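Local coordinates for probable oxidoreductase (Mycobacterium abscessus, PDB 4EYE), which is a probable oxidoreductase of the quinone oxidoreductase type, a medium-chain dehydrogenase relative that probably uses a nicotinamide cofactor, at residues Val51-Lys56 / Ser123-Thr128; Leu166-Gly171 / Glu198-Val203. All coordinates share one frame; numbering follows the deposited sequence.

Interaction 1. Residues Val51-Lys56 / Ser123-Thr128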
loop_
_atom_site.group_PDB
_atom_site.type_symbol
_atom_site.label_atom_id
_atom_site.label_comp_id
_atom_site.label_asym_id
_atom_site.label_seq_id
_atom_site.Cartn_x
_atom_site.Cartn_y
_atom_site.Cartn_z
ATOM N N VAL A 51 21.498 -5.932 3.622
ATOM C CA VAL A 51 21.387 -4.751 4.450
ATOM C C VAL A 51 20.489 -5.187 5.572
ATOM O O VAL A 51 19.389 -5.687 5.335
ATOM C CB VAL A 51 20.738 -3.571 3.725
ATOM C CG1 VAL A 51 20.628 -2.379 4.678
ATOM C CG2 VAL A 51 21.516 -3.236 2.455
ATOM N N VAL A 52 20.961 -5.026 6.800
ATOM C CA VAL A 52 20.155 -5.333 7.969
ATOM C C VAL A 52 19.626 -4.006 8.484
ATOM O O VAL A 52 20.396 -3.065 8.665
ATOM C CB VAL A 52 20.992 -6.056 9.048
ATOM C CG1 VAL A 52 20.173 -6.248 10.315
ATOM C CG2 VAL A 52 21.548 -7.386 8.491
ATOM N N VAL A 53 18.316 -3.960 8.702
ATOM C CA VAL A 53 17.579 -2.761 9.178
ATOM C C VAL A 53 16.998 -3.079 10.550
ATOM O O VAL A 53 16.341 -4.122 10.721
ATOM C CB VAL A 53 16.415 -2.388 8.230
ATOM C CG1 VAL A 53 15.679 -1.132 8.706
ATOM C CG2 VAL A 53 16.904 -2.109 6.803
ATOM N N ASP A 54 17.232 -2.179 11.518
ATOM C CA ASP A 54 16.498 -2.158 12.760
ATOM C C ASP A 54 15.108 -1.556 12.515
ATOM O O ASP A 54 14.959 -0.365 12.216
ATOM C CB ASP A 54 17.222 -1.337 13.872
ATOM C CG ASP A 54 18.456 -2.046 14.404
ATOM O OD1 ASP A 54 18.792 -3.161 13.955
ATOM O OD2 ASP A 54 19.146 -1.500 15.270
ATOM N N VAL A 55 14.089 -2.390 12.678
ATOM C CA VAL A 55 12.726 -2.026 12.273
ATOM C C VAL A 55 12.149 -1.102 13.330
ATOM O O VAL A 55 12.113 -1.477 14.512
ATOM C CB VAL A 55 11.837 -3.289 12.079
ATOM C CG1 VAL A 55 10.390 -2.931 11.743
ATOM C CG2 VAL A 55 12.426 -4.190 10.984
ATOM N N LYS A 56 11.696 0.082 12.905
ATOM C CA LYS A 56 10.920 0.981 13.763
ATOM C C LYS A 56 9.435 0.969 13.478
ATOM O O LYS A 56 8.647 1.337 14.313
ATOM C CB LYS A 56 11.465 2.434 13.656
ATOM C CG LYS A 56 12.988 2.509 13.922
ATOM C CD LYS A 56 13.301 2.247 15.401
ATOM C CE LYS A 56 14.808 2.088 15.642
ATOM N NZ LYS A 56 15.045 1.627 17.029
ATOM N N SER A 123 19.108 -3.775 -3.321
ATOM C CA SER A 123 18.199 -3.230 -4.317
ATOM C C SER A 123 16.786 -2.982 -3.732
ATOM O O SER A 123 15.959 -2.346 -4.370
ATOM C CB SER A 123 18.049 -4.241 -5.445
ATOM O OG SER A 123 17.463 -5.419 -4.882
ATOM N N ASN A 124 16.507 -3.514 -2.529
ATOM C CA ASN A 124 15.186 -3.368 -1.901
ATOM C C ASN A 124 15.177 -2.290 -0.766
ATOM O O ASN A 124 14.328 -2.346 0.159
ATOM C CB ASN A 124 14.763 -4.742 -1.331
ATOM C CG ASN A 124 14.501 -5.781 -2.428
ATOM O OD1 ASN A 124 15.016 -5.651 -3.541
ATOM N ND2 ASN A 124 13.697 -6.809 -2.123
ATOM N N ILE A 125 16.125 -1.360 -0.832
ATOM C CA ILE A 125 16.275 -0.326 0.189
ATOM C C ILE A 125 16.039 1.016 -0.488
ATOM O O ILE A 125 16.549 1.235 -1.572
ATOM C CB ILE A 125 17.698 -0.343 0.799
ATOM C CG1 ILE A 125 17.892 -1.574 1.689
ATOM C CG2 ILE A 125 17.964 0.944 1.589
ATOM C CD1 ILE A 125 17.031 -1.531 2.979
ATOM N N LEU A 126 15.269 1.897 0.160
ATOM C CA LEU A 126 15.052 3.259 -0.308
ATOM C C LEU A 126 15.274 4.251 0.848
ATOM O O LEU A 126 14.960 3.947 2.016
ATOM C CB LEU A 126 13.666 3.424 -0.914
ATOM C CG LEU A 126 13.318 2.571 -2.197
ATOM C CD1 LEU A 126 11.819 2.462 -2.376
ATOM C CD2 LEU A 126 13.916 3.024 -3.517
ATOM N N PRO A 127 15.830 5.441 0.532
ATOM C CA PRO A 127 15.998 6.466 1.532
ATOM C C PRO A 127 14.670 7.059 2.007
ATOM O O PRO A 127 13.834 7.469 1.210
ATOM C CB PRO A 127 16.884 7.536 0.837
ATOM C CG PRO A 127 16.657 7.323 -0.632
ATOM C CD PRO A 127 16.303 5.855 -0.807
ATOM N N THR A 128 14.504 7.120 3.338
ATOM C CA THR A 128 13.288 7.635 3.940
ATOM C C THR A 128 13.191 9.163 3.768
ATOM O O THR A 128 14.107 9.865 4.144
ATOM C CB THR A 128 13.270 7.343 5.464
ATOM O OG1 THR A 128 13.283 5.917 5.670
ATOM C CG2 THR A 128 12.018 8.031 6.114
#
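I125 lies against both V51 and V53, and these three aliphatic side chains make up the whole contact between V51-K56 and S123-T128. It is an instance of how a curled sheet fills its interior: two strands that share no backbone pairing still meet through branched side chains turned inward. The CA atoms of V51 and I125 are 8.0 Å apart, a gap bridged by hydrocarbon alone. V51 and I125 cross obliquely, with V51 CB 4.0 Å from I125 CG1 and both methyls of V51 also resting near that methylene. The isoleucine chain then bends (chi2 -68°) and carries its CD1 methyl toward the strand, where it meets V53 CG2 tip to tip at 3.9 Å; V51 CG1 lies 4.1 Å from the same I125 CD1. One side chain thus serves two alternate positions of strand 51-55, while V52 between them points away. In the GroES-like domain, strand 51-55 runs antiparallel between strands 85-92 and 117-120, and strand 125-127 pairs with 104-108. V105 touches both V53 and I125, V120 packs on I125, and I99 from a loop reaches both V51 and I125, so neighbouring strands and a loop complete the apolar cluster.

Interaction 2. Residues Leu166-Gly171 / Glu198-Val203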
loop_
_atom_site.group_PDB
_atom_site.type_symbol
_atom_site.label_atom_id
_atom_site.label_comp_id
_atom_site.label_asym_id
_atom_site.label_seq_id
_atom_site.Cartn_x
_atom_site.Cartn_y
_atom_site.Cartn_z
ATOM N N LEU A 166 -12.513 3.866 -5.493
ATOM C CA LEU A 166 -13.358 2.902 -4.773
ATOM C C LEU A 166 -12.566 2.344 -3.585
ATOM O O LEU A 166 -11.326 2.478 -3.516
ATOM C CB LEU A 166 -13.781 1.781 -5.728
ATOM C CG LEU A 166 -14.664 2.216 -6.940
ATOM C CD1 LEU A 166 -14.869 1.097 -7.938
ATOM C CD2 LEU A 166 -16.028 2.627 -6.439
ATOM N N GLY A 167 -13.267 1.704 -2.646
ATOM C CA GLY A 167 -12.610 1.176 -1.408
ATOM C C GLY A 167 -11.743 2.245 -0.731
ATOM O O GLY A 167 -10.602 1.997 -0.319
ATOM N N ALA A 168 -12.275 3.458 -0.702
ATOM C CA ALA A 168 -11.462 4.668 -0.612
ATOM C C ALA A 168 -10.771 4.840 0.743
ATOM O O ALA A 168 -9.730 5.456 0.787
ATOM C CB ALA A 168 -12.307 5.883 -0.925
ATOM N N ALA A 169 -11.333 4.273 1.808
ATOM C CA ALA A 169 -10.711 4.353 3.172
ATOM C C ALA A 169 -9.595 3.304 3.444
ATOM O O ALA A 169 -8.960 3.344 4.472
ATOM C CB ALA A 169 -11.800 4.211 4.264
ATOM N N GLY A 170 -9.414 2.334 2.546
ATOM C CA GLY A 170 -8.425 1.307 2.737
ATOM C C GLY A 170 -7.030 1.861 2.399
ATOM O O GLY A 170 -6.877 3.041 2.105
ATOM N N GLY A 171 -6.015 1.002 2.474
ATOM C CA GLY A 171 -4.619 1.448 2.284
ATOM C C GLY A 171 -4.388 1.992 0.885
ATOM O O GLY A 171 -3.919 3.099 0.686
ATOM N N GLU A 198 -15.872 10.713 7.070
ATOM C CA GLU A 198 -15.105 11.911 7.485
ATOM C C GLU A 198 -13.593 11.704 7.317
ATOM O O GLU A 198 -12.863 12.634 6.967
ATOM C CB GLU A 198 -15.406 12.302 8.934
ATOM C CG GLU A 198 -16.864 12.630 9.188
ATOM C CD GLU A 198 -17.384 13.738 8.313
ATOM O OE1 GLU A 198 -18.592 13.684 8.001
ATOM O OE2 GLU A 198 -16.605 14.659 7.930
ATOM N N PHE A 199 -13.140 10.495 7.587
ATOM C CA PHE A 199 -11.741 10.154 7.377
ATOM C C PHE A 199 -11.362 10.416 5.940
ATOM O O PHE A 199 -10.390 11.099 5.654
ATOM C CB PHE A 199 -11.470 8.701 7.712
ATOM C CG PHE A 199 -10.074 8.253 7.315
ATOM C CD1 PHE A 199 -8.994 8.574 8.104
ATOM C CD2 PHE A 199 -9.860 7.571 6.131
ATOM C CE1 PHE A 199 -7.697 8.170 7.727
ATOM C CE2 PHE A 199 -8.579 7.180 5.752
ATOM C CZ PHE A 199 -7.502 7.497 6.544
ATOM N N VAL A 200 -12.145 9.865 5.027
ATOM C CA VAL A 200 -11.885 10.011 3.599
ATOM C C VAL A 200 -11.914 11.455 3.159
ATOM O O VAL A 200 -11.023 11.907 2.407
ATOM C CB VAL A 200 -12.830 9.093 2.775
ATOM C CG1 VAL A 200 -12.872 9.514 1.324
ATOM C CG2 VAL A 200 -12.351 7.648 2.928
ATOM N N LYS A 201 -12.920 12.207 3.642
ATOM C CA LYS A 201 -12.930 13.646 3.400
ATOM C C LYS A 201 -11.626 14.288 3.902
ATOM O O LYS A 201 -11.019 15.077 3.201
ATOM C CB LYS A 201 -14.178 14.301 4.055
ATOM C CG LYS A 201 -14.461 15.690 3.541
ATOM C CD LYS A 201 -14.873 15.749 2.064
ATOM C CE LYS A 201 -14.969 17.204 1.580
ATOM N NZ LYS A 201 -15.076 17.266 0.082
ATOM N N SER A 202 -11.180 13.942 5.112
ATOM C CA SER A 202 -9.964 14.551 5.658
ATOM C C SER A 202 -8.708 14.212 4.826
ATOM O O SER A 202 -7.733 14.959 4.829
ATOM C CB SER A 202 -9.734 14.128 7.113
ATOM O OG SER A 202 -9.198 12.798 7.194
ATOM N N VAL A 203 -8.708 13.080 4.132
ATOM C CA VAL A 203 -7.540 12.706 3.325
ATOM C C VAL A 203 -7.463 13.560 2.040
ATOM O O VAL A 203 -6.409 13.638 1.379
ATOM C CB VAL A 203 -7.593 11.186 2.991
ATOM C CG1 VAL A 203 -6.476 10.823 2.043
ATOM C CG2 VAL A 203 -7.476 10.379 4.281
#
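The backbone oxygen of F199 accepts two hydrogen bonds: one from V203 N, the ordinary helical bond, and one from S202 OG at 2.6 Å, with the hydroxyl tilted 16° from the carbonyl plane. Its residue belongs to helix 197-203, which packs on the glycine-rich loop of a Rossmann-type domain, the turn that leaves the first strand, 162-165, for helix 171-182. In medium-chain dehydrogenases this loop typically lies beside the pyrophosphate of the nicotinamide cofactor, and here the small A168 and A169 let the backbone of the turn come close to helix 197-203. G167 to G170 form a type I beta turn, closed by G170 N on G167 O at 3.1 Å, and G170 then takes the N-cap position of helix 171-182. On the helix side V200 does most of the touching. With CG1 anti to the backbone N (chi1 163°), its other methyl, CG2, is directed at the turn and lies 3.7 Å from A169 CB and 3.9 Å from A168 C. F199 extends alongside, its CD2 4.3 Å from A169 CB, while Y335 meets its ring with planes at about 45°. A169 also shares a backbone hydrogen bond with G336, which ties the turn to the segment just before strand 337-341. Around V200, A189 and V191 of strand 186-191 and I177 of helix 171-182 continue the apolar layer. One turn farther along the helix from F199, V203 CG2 sits 3.6 Å above the plane of the F199 ring, offset toward its rim.

Both contacts are buried, yet they serve different domains: their centres are 28 Å apart, on opposite sides of the chain's centre, and their nearest atoms about 16 Å apart. Interaction 1 joins two strands of the GroES-like domain through branched aliphatic chains on both sides. Interaction 2 joins a loop to a helix in the nucleotide-binding domain, where alanine methyls and the backbone beside them receive a valine and a phenylalanine. In interaction 2 hydrogen bonds within the turn and within the helix hold the two partners, whereas in interaction 1 each strand is hydrogen-bonded to other strands of the sheet. Strand 337-341 links the two regions, belonging to the sheet of interaction 1 and following directly on G336 beside interaction 2.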